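Local atomic coordinates of CD180 antigen (Mus musculus, PDB entry 3T6Q), a protein that probably cooperates with MD-1 and TLR4 in the innate immune response of B cells to bacterial lipopolysaccharide, leading to NF-kappa-B activation. Residues L86-N91 and L110-T115; L134-N139 and L158-N163; S489-H494 and I517-H522; N510-S515 and A531-S536. All blocks are in the same frame, centred on the assembly; numbering follows the deposited sequence. Where two conformers were deposited one is given.

Contact 1. Residues L86-N91 and L110-T115; sequences LVLTAN and LFFIQT
The ring of F111 takes the carbonyl oxygen of L86 at its edge, near the ring plane, with CD2 3.9 Å from L86 O, while V87 CG2 approaches it obliquely. On the side of the next repeat the same ring stacks with Y135. F112 points the other way, into the core: L110 CD1 lies at its edge, in plane, and L88 CD1 reaches its CE2 at 3.5 Å, the two side chains running side by side. L86 and L110 pair in the same manner through CD2 and CD1. Between these layers run two short parallel strands, joined by F111 N to L86 O (3.0 Å) and L88 N to F111 O (2.8 Å). Past the strands the pairing carries on through A90 N to I113 O, also 2.8 Å. T89 holds OG1 beside its own backbone N (chi1 -69°), which brings the hydroxyl against I113 CB and lets it accept a weak bond from I113 N; CG2, on the opposite branch, packs on I113 CB. L88 to N91 form a type II turn. N91 ND2 donates to L88 O at 3.0 Å from well above the carbonyl plane, and T115 CG2 rests on L88 O at 3.3 Å. N91 also bonds L64, C67 and I69. Where N91 ends its repeat's LxLxxN motif, T115 takes the asparagine position of the next and turns its OG1 back to F112 O. N91 and T115 thus bond L88 O, F112 O and the preceding repeat, while F111, I113 and Q114 touch the chain of another protein, Q114 OE1 bonding its backbone.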
loop_
_atom_site.group_PDB
_atom_site.type_symbol
_atom_site.label_atom_id
_atom_site.label_comp_id
_atom_site.label_asym_id
_atom_site.label_seq_id
_atom_site.Cartn_x
_atom_site.Cartn_y
_atom_site.Cartn_z
ATOM N N LEU A 86 0.892 -16.656 14.187
ATOM C CA LEU A 86 -0.364 -16.108 13.668
ATOM C C LEU A 86 -0.058 -15.417 12.311
ATOM O O LEU A 86 0.869 -14.629 12.234
ATOM C CB LEU A 86 -0.873 -15.083 14.668
ATOM C CG LEU A 86 -2.109 -14.247 14.224
ATOM C CD1 LEU A 86 -3.263 -15.171 13.925
ATOM C CD2 LEU A 86 -2.402 -13.185 15.278
ATOM N N VAL A 87 -0.792 -15.773 11.259
ATOM C CA VAL A 87 -0.513 -15.188 9.926
ATOM C C VAL A 87 -1.707 -14.313 9.509
ATOM O O VAL A 87 -2.792 -14.840 9.284
ATOM C CB VAL A 87 -0.336 -16.284 8.883
ATOM C CG1 VAL A 87 0.132 -15.708 7.530
ATOM C CG2 VAL A 87 0.679 -17.356 9.346
ATOM N N LEU A 88 -1.510 -13.000 9.446
ATOM C CA LEU A 88 -2.591 -12.059 9.033
ATOM C C LEU A 88 -2.266 -11.384 7.699
ATOM O O LEU A 88 -2.813 -10.329 7.350
ATOM C CB LEU A 88 -2.815 -10.989 10.127
ATOM C CG LEU A 88 -3.682 -11.588 11.274
ATOM C CD1 LEU A 88 -3.443 -10.736 12.515
ATOM C CD2 LEU A 88 -5.181 -11.653 10.911
ATOM N N THR A 89 -1.318 -11.974 6.999
ATOM C CA THR A 89 -0.828 -11.459 5.728
ATOM C C THR A 89 -1.966 -11.200 4.722
ATOM O O THR A 89 -2.873 -12.016 4.603
ATOM C CB THR A 89 0.170 -12.470 5.155
ATOM O OG1 THR A 89 1.330 -12.439 6.011
ATOM C CG2 THR A 89 0.602 -12.060 3.698
ATOM N N ALA A 90 -1.868 -10.077 4.008
ATOM C CA ALA A 90 -2.720 -9.755 2.852
ATOM C C ALA A 90 -4.199 -9.511 3.226
ATOM O O ALA A 90 -5.111 -9.809 2.431
ATOM C CB ALA A 90 -2.613 -10.790 1.738
ATOM N N ASN A 91 -4.413 -8.983 4.435
ATOM C CA ASN A 91 -5.754 -8.538 4.870
ATOM C C ASN A 91 -5.801 -7.017 4.874
ATOM O O ASN A 91 -4.863 -6.370 5.337
ATOM C CB ASN A 91 -6.118 -9.106 6.278
ATOM C CG ASN A 91 -6.449 -10.554 6.216
ATOM O OD1 ASN A 91 -7.519 -10.933 5.688
ATOM N ND2 ASN A 91 -5.516 -11.398 6.659
ATOM N N LEU A 110 4.830 -13.607 14.060
ATOM C CA LEU A 110 3.628 -12.903 13.616
ATOM C C LEU A 110 3.910 -12.394 12.205
ATOM O O LEU A 110 4.949 -11.750 11.992
ATOM C CB LEU A 110 3.314 -11.741 14.566
ATOM C CG LEU A 110 2.193 -10.757 14.166
ATOM C CD1 LEU A 110 0.881 -11.496 14.071
ATOM C CD2 LEU A 110 2.044 -9.639 15.181
ATOM N N PHE A 111 3.006 -12.702 11.269
ATOM C CA PHE A 111 3.119 -12.231 9.859
ATOM C C PHE A 111 2.024 -11.190 9.600
ATOM O O PHE A 111 0.810 -11.452 9.765
ATOM C CB PHE A 111 2.974 -13.409 8.925
ATOM C CG PHE A 111 4.080 -14.446 9.091
ATOM C CD1 PHE A 111 5.169 -14.479 8.209
ATOM C CD2 PHE A 111 4.093 -15.317 10.210
ATOM C CE1 PHE A 111 6.189 -15.433 8.349
ATOM C CE2 PHE A 111 5.146 -16.245 10.384
ATOM C CZ PHE A 111 6.190 -16.297 9.445
ATOM N N PHE A 112 2.462 -10.008 9.246
ATOM C CA PHE A 112 1.566 -8.872 8.995
ATOM C C PHE A 112 1.927 -8.268 7.622
ATOM O O PHE A 112 1.892 -7.064 7.430
ATOM C CB PHE A 112 1.751 -7.841 10.105
ATOM C CG PHE A 112 0.485 -7.494 10.820
ATOM C CD1 PHE A 112 -0.168 -6.290 10.554
ATOM C CD2 PHE A 112 -0.045 -8.363 11.778
ATOM C CE1 PHE A 112 -1.336 -5.956 11.208
ATOM C CE2 PHE A 112 -1.216 -8.021 12.461
ATOM C CZ PHE A 112 -1.861 -6.836 12.154
ATOM N N ILE A 113 2.243 -9.143 6.670
ATOM C CA ILE A 113 2.726 -8.724 5.343
ATOM C C ILE A 113 1.572 -8.120 4.509
ATOM O O ILE A 113 0.460 -8.647 4.473
ATOM C CB ILE A 113 3.415 -9.949 4.643
ATOM C CG1 ILE A 113 4.713 -10.330 5.380
ATOM C CG2 ILE A 113 3.686 -9.695 3.146
ATOM C CD1 ILE A 113 5.207 -11.755 5.095
ATOM N N GLN A 114 1.861 -7.028 3.792
ATOM C CA GLN A 114 0.898 -6.469 2.852
ATOM C C GLN A 114 -0.487 -6.378 3.519
ATOM O O GLN A 114 -1.499 -6.907 3.023
ATOM C CB GLN A 114 0.820 -7.228 1.518
ATOM C CG GLN A 114 0.239 -6.348 0.395
ATOM C CD GLN A 114 0.160 -7.080 -0.942
ATOM O OE1 GLN A 114 -0.604 -8.032 -1.082
ATOM N NE2 GLN A 114 0.938 -6.622 -1.931
ATOM N N THR A 115 -0.499 -5.667 4.637
ATOM C CA THR A 115 -1.733 -5.340 5.360
ATOM C C THR A 115 -2.076 -3.854 5.220
ATOM O O THR A 115 -2.967 -3.344 5.924
ATOM C CB THR A 115 -1.590 -5.700 6.857
ATOM O OG1 THR A 115 -0.343 -5.165 7.315
ATOM C CG2 THR A 115 -1.596 -7.237 7.006
#

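Contact 2. Residues L134-N139 and L158-N163; sequences LYLGSN and LDFQNN
N139 and N163 occupy the asparagine position of the LxLxxN motif in leucine-rich repeats 5 and 6, and they bind the two repeats together. N163 ND2 donates to L136 O across the contact (2.9 Å) and to F160 O in its own repeat (3.1 Å), both close to its amide plane; its OD1 accepts a hydrogen bond from I141 N and a weak one from N139 N. N139 in turn reaches back to T115 and F112. The parallel strands pair through D159 N to L134 O and L136 N to D159 O (2.8 Å), followed by S138 N to Q161 O. D159 has CG anti to its backbone N (chi1 -169°), which places OD1 to accept Q161 N at 3.0 Å in an Asx turn. Water 1 accepts from G137 N and donates weakly to that oxygen. The tyrosine ring of Y135 meets D159 CB through CD1 at 3.6 Å, its plane 29° from the carboxylate. L136 CD1 lies against F160 CE1 on the core side. N162 ND2 donates to S138 OG at 3.1 Å. Paired amides therefore satisfy buried carbonyls and tie neighbouring repeats together, while S138 OG also bonds an acidic side chain on the chain of another protein.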
loop_
_atom_site.group_PDB
_atom_site.type_symbol
_atom_site.label_atom_id
_atom_site.label_comp_id
_atom_site.label_asym_id
_atom_site.label_seq_id
_atom_site.Cartn_x
_atom_site.Cartn_y
_atom_site.Cartn_z
ATOM N N LEU A 134 8.967 -11.004 13.483
ATOM C CA LEU A 134 7.928 -10.094 13.070
ATOM C C LEU A 134 8.112 -9.791 11.572
ATOM O O LEU A 134 9.130 -9.184 11.200
ATOM C CB LEU A 134 8.079 -8.792 13.861
ATOM C CG LEU A 134 6.837 -7.980 14.245
ATOM C CD1 LEU A 134 7.127 -6.498 14.416
ATOM C CD2 LEU A 134 5.542 -8.243 13.486
ATOM N N TYR A 135 7.133 -10.151 10.736
ATOM C CA TYR A 135 7.231 -9.929 9.281
ATOM C C TYR A 135 6.282 -8.789 8.892
ATOM O O TYR A 135 5.083 -8.907 9.038
ATOM C CB TYR A 135 6.840 -11.218 8.550
ATOM C CG TYR A 135 7.863 -12.318 8.761
ATOM C CD1 TYR A 135 8.827 -12.607 7.770
ATOM C CD2 TYR A 135 7.898 -13.030 9.948
ATOM C CE1 TYR A 135 9.782 -13.628 7.967
ATOM C CE2 TYR A 135 8.839 -14.054 10.146
ATOM C CZ TYR A 135 9.780 -14.327 9.166
ATOM O OH TYR A 135 10.710 -15.353 9.382
ATOM N N LEU A 136 6.853 -7.705 8.410
ATOM C CA LEU A 136 6.126 -6.477 8.122
ATOM C C LEU A 136 6.297 -6.092 6.640
ATOM O O LEU A 136 6.175 -4.935 6.292
ATOM C CB LEU A 136 6.711 -5.408 9.012
ATOM C CG LEU A 136 6.558 -5.692 10.550
ATOM C CD1 LEU A 136 7.196 -4.538 11.316
ATOM C CD2 LEU A 136 5.091 -5.824 10.944
ATOM N N GLY A 137 6.624 -7.065 5.799
ATOM C CA GLY A 137 6.941 -6.771 4.347
ATOM C C GLY A 137 5.778 -6.197 3.537
ATOM O O GLY A 137 4.605 -6.409 3.889
ATOM N N SER A 138 6.095 -5.499 2.441
ATOM C CA SER A 138 5.082 -5.092 1.427
ATOM C C SER A 138 4.003 -4.150 1.991
ATOM O O SER A 138 2.850 -4.167 1.546
ATOM C CB SER A 138 4.429 -6.304 0.755
ATOM O OG SER A 138 5.444 -7.176 0.257
ATOM N N ASN A 139 4.437 -3.268 2.881
ATOM C CA ASN A 139 3.595 -2.261 3.509
ATOM C C ASN A 139 3.995 -0.848 3.114
ATOM O O ASN A 139 4.641 -0.686 2.067
ATOM C CB ASN A 139 3.597 -2.482 5.036
ATOM C CG ASN A 139 2.745 -3.673 5.425
ATOM O OD1 ASN A 139 1.621 -3.839 4.914
ATOM N ND2 ASN A 139 3.267 -4.515 6.289
ATOM N N LEU A 158 13.465 -9.588 12.154
ATOM C CA LEU A 158 12.674 -8.424 11.916
ATOM C C LEU A 158 12.737 -8.208 10.399
ATOM O O LEU A 158 13.790 -7.877 9.876
ATOM C CB LEU A 158 13.290 -7.216 12.598
ATOM C CG LEU A 158 12.470 -6.185 13.366
ATOM C CD1 LEU A 158 13.167 -4.824 13.489
ATOM C CD2 LEU A 158 10.981 -6.057 12.998
ATOM N N ASP A 159 11.612 -8.361 9.714
ATOM C CA ASP A 159 11.614 -8.391 8.261
ATOM C C ASP A 159 10.778 -7.258 7.666
ATOM O O ASP A 159 9.557 -7.200 7.875
ATOM C CB ASP A 159 11.105 -9.764 7.828
ATOM C CG ASP A 159 11.299 -10.034 6.327
ATOM O OD1 ASP A 159 10.898 -9.196 5.483
ATOM O OD2 ASP A 159 11.869 -11.102 5.982
ATOM N N PHE A 160 11.438 -6.373 6.920
ATOM C CA PHE A 160 10.794 -5.235 6.294
ATOM C C PHE A 160 10.894 -5.297 4.761
ATOM O O PHE A 160 10.870 -4.262 4.108
ATOM C CB PHE A 160 11.427 -3.928 6.759
ATOM C CG PHE A 160 11.233 -3.590 8.226
ATOM C CD1 PHE A 160 10.080 -2.919 8.673
ATOM C CD2 PHE A 160 12.253 -3.848 9.153
ATOM C CE1 PHE A 160 9.939 -2.562 10.028
ATOM C CE2 PHE A 160 12.113 -3.499 10.502
ATOM C CZ PHE A 160 10.966 -2.841 10.941
ATOM N N GLN A 161 11.004 -6.495 4.189
ATOM C CA GLN A 161 11.199 -6.631 2.728
ATOM C C GLN A 161 10.151 -5.802 1.952
ATOM O O GLN A 161 8.981 -5.867 2.270
ATOM C CB GLN A 161 11.073 -8.104 2.324
ATOM C CG GLN A 161 11.110 -8.284 0.802
ATOM C CD GLN A 161 11.445 -9.688 0.320
ATOM O OE1 GLN A 161 11.086 -10.060 -0.807
ATOM N NE2 GLN A 161 12.173 -10.443 1.118
ATOM N N ASN A 162 10.562 -5.024 0.944
ATOM C CA ASN A 162 9.570 -4.317 0.114
ATOM C C ASN A 162 8.758 -3.230 0.863
ATOM O O ASN A 162 7.529 -3.252 0.877
ATOM C CB ASN A 162 8.634 -5.328 -0.600
ATOM C CG ASN A 162 7.767 -4.677 -1.678
ATOM O OD1 ASN A 162 8.186 -3.730 -2.355
ATOM N ND2 ASN A 162 6.592 -5.220 -1.885
ATOM N N ASN A 163 9.451 -2.253 1.469
ATOM C CA ASN A 163 8.780 -1.147 2.161
ATOM C C ASN A 163 9.362 0.160 1.645
ATOM O O ASN A 163 9.979 0.176 0.595
ATOM C CB ASN A 163 8.885 -1.308 3.698
ATOM C CG ASN A 163 7.734 -2.138 4.280
ATOM O OD1 ASN A 163 6.604 -1.679 4.318
ATOM N ND2 ASN A 163 8.009 -3.361 4.694
HETATM O O HOH W 1 8.140 -9.612 5.756
HETATM O O HOH W 2 5.428 -1.813 -0.361
#

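Contact 3. Residues S489-H494 and I517-H522; sequences SSIDQH and IEALSH
I491 and A519 meet methyl to methyl, CG2 on CB at 3.7 Å. With CG1 beside the backbone N (chi1 -55°), the I491 side chain turns its CG2 branch to the alanine; the same A519 CB also lies 3.7 Å from D492 O. Two residues on from I491, Q493 adopts the less common placing of CG between backbone N and carbonyl carbon (chi1 59°), and beyond CG the chain is extended. Its CB comes to 3.5 Å from E518 CG, and the two side chains run alongside each other, pointing the same way. Their ends are turned nearly at right angles, amide against carboxylate. E518 was modelled in two conformers, so its chain, bent at chi2, and the details of this pair are doubtful. The backbone of Q493 is also engaged. Its carbonyl oxygen receives an almost straight CA-H...O contact from A519 CA at 3.5 Å, and water 3 bridges Q493 O (2.8 Å) and A519 O (2.7 Å), donating to both. The carboxylate of D492 stays within its own segment: with CG anti to its nitrogen (chi1 -168°), OD2 accepts H494 N at 2.9 Å, forming an Asx turn. H494 then lays one face of its ring against Q493 CG. The contact sits on the side of the solenoid away from its main strands, where strand 490-491, paired with strand 465-466, gives way to a turn beside the 3-10 segment that includes A519. Around it, I491 also packs on L512, A519 on F496, and E518 and S521 touch I545 of helix 543-547.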
loop_
_atom_site.group_PDB
_atom_site.type_symbol
_atom_site.label_atom_id
_atom_site.label_comp_id
_atom_site.label_asym_id
_atom_site.label_seq_id
_atom_site.Cartn_x
_atom_site.Cartn_y
_atom_site.Cartn_z
ATOM N N SER A 489 13.401 -55.875 -16.693
ATOM C CA SER A 489 12.415 -56.964 -16.798
ATOM C C SER A 489 12.570 -58.001 -15.715
ATOM O O SER A 489 11.586 -58.597 -15.272
ATOM C CB SER A 489 12.551 -57.684 -18.153
ATOM O OG SER A 489 12.043 -56.833 -19.171
ATOM N N SER A 490 13.808 -58.235 -15.287
ATOM C CA SER A 490 14.080 -59.349 -14.360
ATOM C C SER A 490 15.361 -59.121 -13.610
ATOM O O SER A 490 16.252 -58.417 -14.085
ATOM C CB SER A 490 14.196 -60.693 -15.133
ATOM O OG SER A 490 15.017 -60.536 -16.294
ATOM N N ILE A 491 15.469 -59.799 -12.479
ATOM C CA ILE A 491 16.641 -59.755 -11.618
ATOM C C ILE A 491 16.872 -61.193 -11.201
ATOM O O ILE A 491 15.985 -61.831 -10.624
ATOM C CB ILE A 491 16.397 -58.841 -10.367
ATOM C CG1 ILE A 491 15.960 -57.424 -10.802
ATOM C CG2 ILE A 491 17.646 -58.799 -9.458
ATOM C CD1 ILE A 491 15.764 -56.468 -9.648
ATOM N N ASP A 492 18.035 -61.731 -11.541
ATOM C CA ASP A 492 18.408 -63.055 -11.097
ATOM C C ASP A 492 18.293 -63.179 -9.573
ATOM O O ASP A 492 18.634 -62.240 -8.852
ATOM C CB ASP A 492 19.849 -63.346 -11.558
ATOM C CG ASP A 492 20.213 -64.807 -11.389
ATOM O OD1 ASP A 492 20.053 -65.550 -12.360
ATOM O OD2 ASP A 492 20.607 -65.211 -10.280
ATOM N N GLN A 493 17.843 -64.333 -9.069
ATOM C CA GLN A 493 17.704 -64.538 -7.627
ATOM C C GLN A 493 18.986 -64.367 -6.811
ATOM O O GLN A 493 18.914 -64.151 -5.586
ATOM C CB GLN A 493 17.145 -65.934 -7.323
ATOM C CG GLN A 493 17.989 -67.082 -7.857
ATOM C CD GLN A 493 17.505 -68.420 -7.333
ATOM O OE1 GLN A 493 17.119 -68.553 -6.163
ATOM N NE2 GLN A 493 17.535 -69.425 -8.191
ATOM N N HIS A 494 20.134 -64.517 -7.472
ATOM C CA HIS A 494 21.433 -64.401 -6.818
ATOM C C HIS A 494 22.130 -63.118 -7.159
ATOM O O HIS A 494 23.295 -62.962 -6.818
ATOM C CB HIS A 494 22.341 -65.620 -7.132
ATOM C CG HIS A 494 21.819 -66.913 -6.562
ATOM N ND1 HIS A 494 21.627 -67.097 -5.230
ATOM C CD2 HIS A 494 21.395 -68.085 -7.188
ATOM C CE1 HIS A 494 21.121 -68.329 -5.024
ATOM N NE2 HIS A 494 20.980 -68.929 -6.221
ATOM N N ILE A 517 11.378 -60.609 -6.243
ATOM C CA ILE A 517 11.418 -60.620 -4.771
ATOM C C ILE A 517 12.466 -61.632 -4.239
ATOM O O ILE A 517 13.088 -61.396 -3.189
ATOM C CB ILE A 517 9.985 -60.848 -4.195
ATOM C CG1 ILE A 517 9.107 -59.624 -4.526
ATOM C CG2 ILE A 517 10.036 -61.195 -2.686
ATOM C CD1 ILE A 517 7.603 -59.802 -4.373
ATOM N N GLU A 518 12.697 -62.707 -4.989
ATOM C CA GLU A 518 13.727 -63.725 -4.643
ATOM C C GLU A 518 15.171 -63.202 -4.538
ATOM O O GLU A 518 16.024 -63.832 -3.909
ATOM C CB GLU A 518 13.679 -64.907 -5.626
ATOM C CG GLU A 518 14.389 -66.164 -5.134
ATOM C CD GLU A 518 13.756 -66.808 -3.905
ATOM O OE1 GLU A 518 14.501 -67.447 -3.136
ATOM O OE2 GLU A 518 12.523 -66.712 -3.710
ATOM N N ALA A 519 15.441 -62.065 -5.169
ATOM C CA ALA A 519 16.747 -61.413 -5.107
ATOM C C ALA A 519 17.014 -60.751 -3.739
ATOM O O ALA A 519 18.161 -60.427 -3.443
ATOM C CB ALA A 519 16.837 -60.362 -6.216
ATOM N N LEU A 520 15.958 -60.551 -2.934
ATOM C CA LEU A 520 16.047 -59.966 -1.588
ATOM C C LEU A 520 15.954 -61.024 -0.488
ATOM O O LEU A 520 15.776 -60.672 0.675
ATOM C CB LEU A 520 14.948 -58.908 -1.391
ATOM C CG LEU A 520 15.055 -57.985 -2.619
ATOM C CD1 LEU A 520 13.765 -57.528 -3.256
ATOM C CD2 LEU A 520 16.104 -56.907 -2.386
ATOM N N SER A 521 16.051 -62.308 -0.856
ATOM C CA SER A 521 15.766 -63.389 0.087
ATOM C C SER A 521 16.681 -63.416 1.319
ATOM O O SER A 521 16.237 -63.794 2.386
ATOM C CB SER A 521 15.788 -64.768 -0.584
ATOM O OG SER A 521 17.113 -65.126 -0.962
ATOM N N HIS A 522 17.941 -63.027 1.155
ATOM C CA HIS A 522 18.934 -63.021 2.237
ATOM C C HIS A 522 18.861 -61.812 3.136
ATOM O O HIS A 522 19.692 -61.659 4.050
ATOM C CB HIS A 522 20.337 -63.098 1.628
ATOM C CG HIS A 522 20.683 -61.906 0.732
ATOM N ND1 HIS A 522 20.013 -61.646 -0.413
ATOM C CD2 HIS A 522 21.642 -60.902 0.863
ATOM C CE1 HIS A 522 20.530 -60.545 -1.000
ATOM N NE2 HIS A 522 21.521 -60.084 -0.217
HETATM O O HOH W 3 20.162 -61.727 -4.808
HETATM O O HOH W 4 19.835 -63.771 -2.251
#

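Contact 4. Residues N510-S515 and A531-S536; sequences NRLTSS and ASNHIS
N533 turns CG beside its own backbone N (chi1 -89°), which swings OD1 across to the neighbouring turn, where it accepts L512 N at 2.9 Å, the donor tilted from its carbonyl plane. N510 N adds two weak bonds, to this OD1 and to S532 O (3.2 Å). In the return direction H534 N donates to L512 O at 2.7 Å, so the two loops are tied both ways. H534 and R511 lie alongside each other: the aliphatic CB of R511 sits over the centre of the imidazole ring, 3.9 Å from its centroid, a CH-pi contact, and CG covers the same face. Bent at chi3, the arginine then leads its guanidinium away to a salt bridge with D487 and a bond to S489 OG. I535 CG1 touches L512 O at 3.6 Å. Farther on, water 5 accepts from S514 N (3.1 Å) and S536 N (3.0 Å), bridging the two segments where their backbones diverge. N533 ND2 bonds L507 O and L530 O, and N510 repeats the pattern one turn earlier with L483, L507, C486 and L488. Such stacked asparagines, each bonding its own and the preceding turn, are a hallmark of leucine-rich repeat solenoids.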
loop_
_atom_site.group_PDB
_atom_site.type_symbol
_atom_site.label_atom_id
_atom_site.label_comp_id
_atom_site.label_asym_id
_atom_site.label_seq_id
_atom_site.Cartn_x
_atom_site.Cartn_y
_atom_site.Cartn_z
ATOM N N ASN A 510 9.852 -50.019 -12.969
ATOM C CA ASN A 510 10.411 -50.978 -13.887
ATOM C C ASN A 510 9.285 -51.880 -14.467
ATOM O O ASN A 510 8.108 -51.497 -14.437
ATOM C CB ASN A 510 11.545 -51.791 -13.246
ATOM C CG ASN A 510 12.811 -50.954 -13.045
ATOM O OD1 ASN A 510 13.433 -50.481 -14.005
ATOM N ND2 ASN A 510 13.189 -50.756 -11.791
ATOM N N ARG A 511 9.639 -53.074 -14.917
ATOM C CA ARG A 511 8.594 -54.023 -15.355
ATOM C C ARG A 511 8.710 -55.336 -14.628
ATOM O O ARG A 511 8.417 -56.400 -15.175
ATOM C CB ARG A 511 8.696 -54.272 -16.871
ATOM C CG ARG A 511 8.365 -53.082 -17.755
ATOM C CD ARG A 511 8.451 -53.516 -19.229
ATOM N NE ARG A 511 9.736 -54.193 -19.490
ATOM C CZ ARG A 511 10.875 -53.521 -19.609
ATOM N NH1 ARG A 511 10.800 -52.206 -19.541
ATOM N NH2 ARG A 511 12.059 -54.125 -19.795
ATOM N N LEU A 512 9.157 -55.270 -13.386
ATOM C CA LEU A 512 9.423 -56.497 -12.642
ATOM C C LEU A 512 8.139 -57.249 -12.302
ATOM O O LEU A 512 7.071 -56.628 -12.066
ATOM C CB LEU A 512 10.178 -56.153 -11.366
ATOM C CG LEU A 512 11.554 -55.525 -11.594
ATOM C CD1 LEU A 512 12.091 -55.042 -10.234
ATOM C CD2 LEU A 512 12.482 -56.559 -12.250
ATOM N N THR A 513 8.254 -58.580 -12.325
ATOM C CA THR A 513 7.182 -59.484 -11.903
ATOM C C THR A 513 7.594 -60.078 -10.557
ATOM O O THR A 513 8.681 -59.817 -10.080
ATOM C CB THR A 513 6.845 -60.556 -12.967
ATOM O OG1 THR A 513 8.040 -61.285 -13.332
ATOM C CG2 THR A 513 6.184 -59.894 -14.202
ATOM N N SER A 514 6.727 -60.859 -9.928
ATOM C CA SER A 514 6.924 -61.161 -8.506
ATOM C C SER A 514 8.210 -61.937 -8.200
ATOM O O SER A 514 8.749 -61.819 -7.089
ATOM C CB SER A 514 5.715 -61.933 -7.962
ATOM O OG SER A 514 5.708 -63.201 -8.582
ATOM N N SER A 515 8.721 -62.734 -9.146
ATOM C CA SER A 515 9.941 -63.521 -8.831
ATOM C C SER A 515 11.195 -62.640 -8.547
ATOM O O SER A 515 12.138 -63.113 -7.927
ATOM C CB SER A 515 10.228 -64.597 -9.881
ATOM O OG SER A 515 10.623 -64.019 -11.120
ATOM N N ALA A 531 7.038 -49.993 -6.287
ATOM C CA ALA A 531 5.948 -49.246 -6.911
ATOM C C ALA A 531 6.097 -49.266 -8.423
ATOM O O ALA A 531 7.232 -49.287 -8.935
ATOM C CB ALA A 531 5.916 -47.780 -6.417
ATOM N N SER A 532 4.962 -49.254 -9.146
ATOM C CA SER A 532 4.967 -49.161 -10.610
ATOM C C SER A 532 5.820 -50.226 -11.266
ATOM O O SER A 532 6.782 -49.925 -11.956
ATOM C CB SER A 532 5.405 -47.784 -11.122
ATOM O OG SER A 532 4.512 -46.802 -10.631
ATOM N N ASN A 533 5.479 -51.471 -11.012
ATOM C CA ASN A 533 6.087 -52.580 -11.723
ATOM C C ASN A 533 4.967 -53.410 -12.342
ATOM O O ASN A 533 3.877 -52.892 -12.519
ATOM C CB ASN A 533 6.928 -53.378 -10.734
ATOM C CG ASN A 533 8.333 -52.827 -10.681
ATOM O OD1 ASN A 533 9.040 -52.906 -11.674
ATOM N ND2 ASN A 533 8.701 -52.164 -9.568
ATOM N N HIS A 534 5.220 -54.688 -12.605
ATOM C CA HIS A 534 4.200 -55.561 -13.219
ATOM C C HIS A 534 3.884 -56.690 -12.284
ATOM O O HIS A 534 3.607 -57.824 -12.732
ATOM C CB HIS A 534 4.738 -56.194 -14.505
ATOM C CG HIS A 534 4.765 -55.276 -15.723
ATOM N ND1 HIS A 534 4.679 -53.932 -15.648
ATOM C CD2 HIS A 534 4.930 -55.579 -17.070
ATOM C CE1 HIS A 534 4.766 -53.397 -16.886
ATOM N NE2 HIS A 534 4.928 -54.407 -17.756
ATOM N N ILE A 535 3.913 -56.435 -10.985
ATOM C CA ILE A 535 3.604 -57.501 -10.037
ATOM C C ILE A 535 2.085 -57.781 -9.999
ATOM O O ILE A 535 1.294 -56.868 -9.785
ATOM C CB ILE A 535 4.182 -57.178 -8.653
ATOM C CG1 ILE A 535 5.733 -57.208 -8.737
ATOM C CG2 ILE A 535 3.679 -58.174 -7.625
ATOM C CD1 ILE A 535 6.431 -56.556 -7.556
ATOM N N SER A 536 1.685 -59.031 -10.251
ATOM C CA SER A 536 0.249 -59.381 -10.224
ATOM C C SER A 536 -0.047 -60.406 -9.156
ATOM O O SER A 536 -0.769 -60.142 -8.197
ATOM C CB SER A 536 -0.251 -59.853 -11.607
ATOM O OG SER A 536 0.610 -60.876 -12.137
HETATM O O HOH W 5 3.727 -61.256 -10.671
#

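In the fold
Each contact joins successive repeats of one leucine-rich solenoid. Contacts 1 and 2 follow in series, with centres 10 Å apart: strands 109-111 and 133-135 are direct neighbours, and T115 N lies 2.8 Å from N139 OD1, so four consecutive repeats form one continuous wall, which another protein also touches. Contacts 3 and 4, 12 Å apart between centres, alternate along the chain and share repeat 18, where L512 packs on I491 and R511 reaches S489. The two pairs lie far from each other, with centres of contacts 1 and 3 about 56 Å apart across the curved chain. Contacts 1, 2 and 4 use direct repeat-to-repeat hydrogen bonds; contact 3 joins its repeats by packing and bridging water.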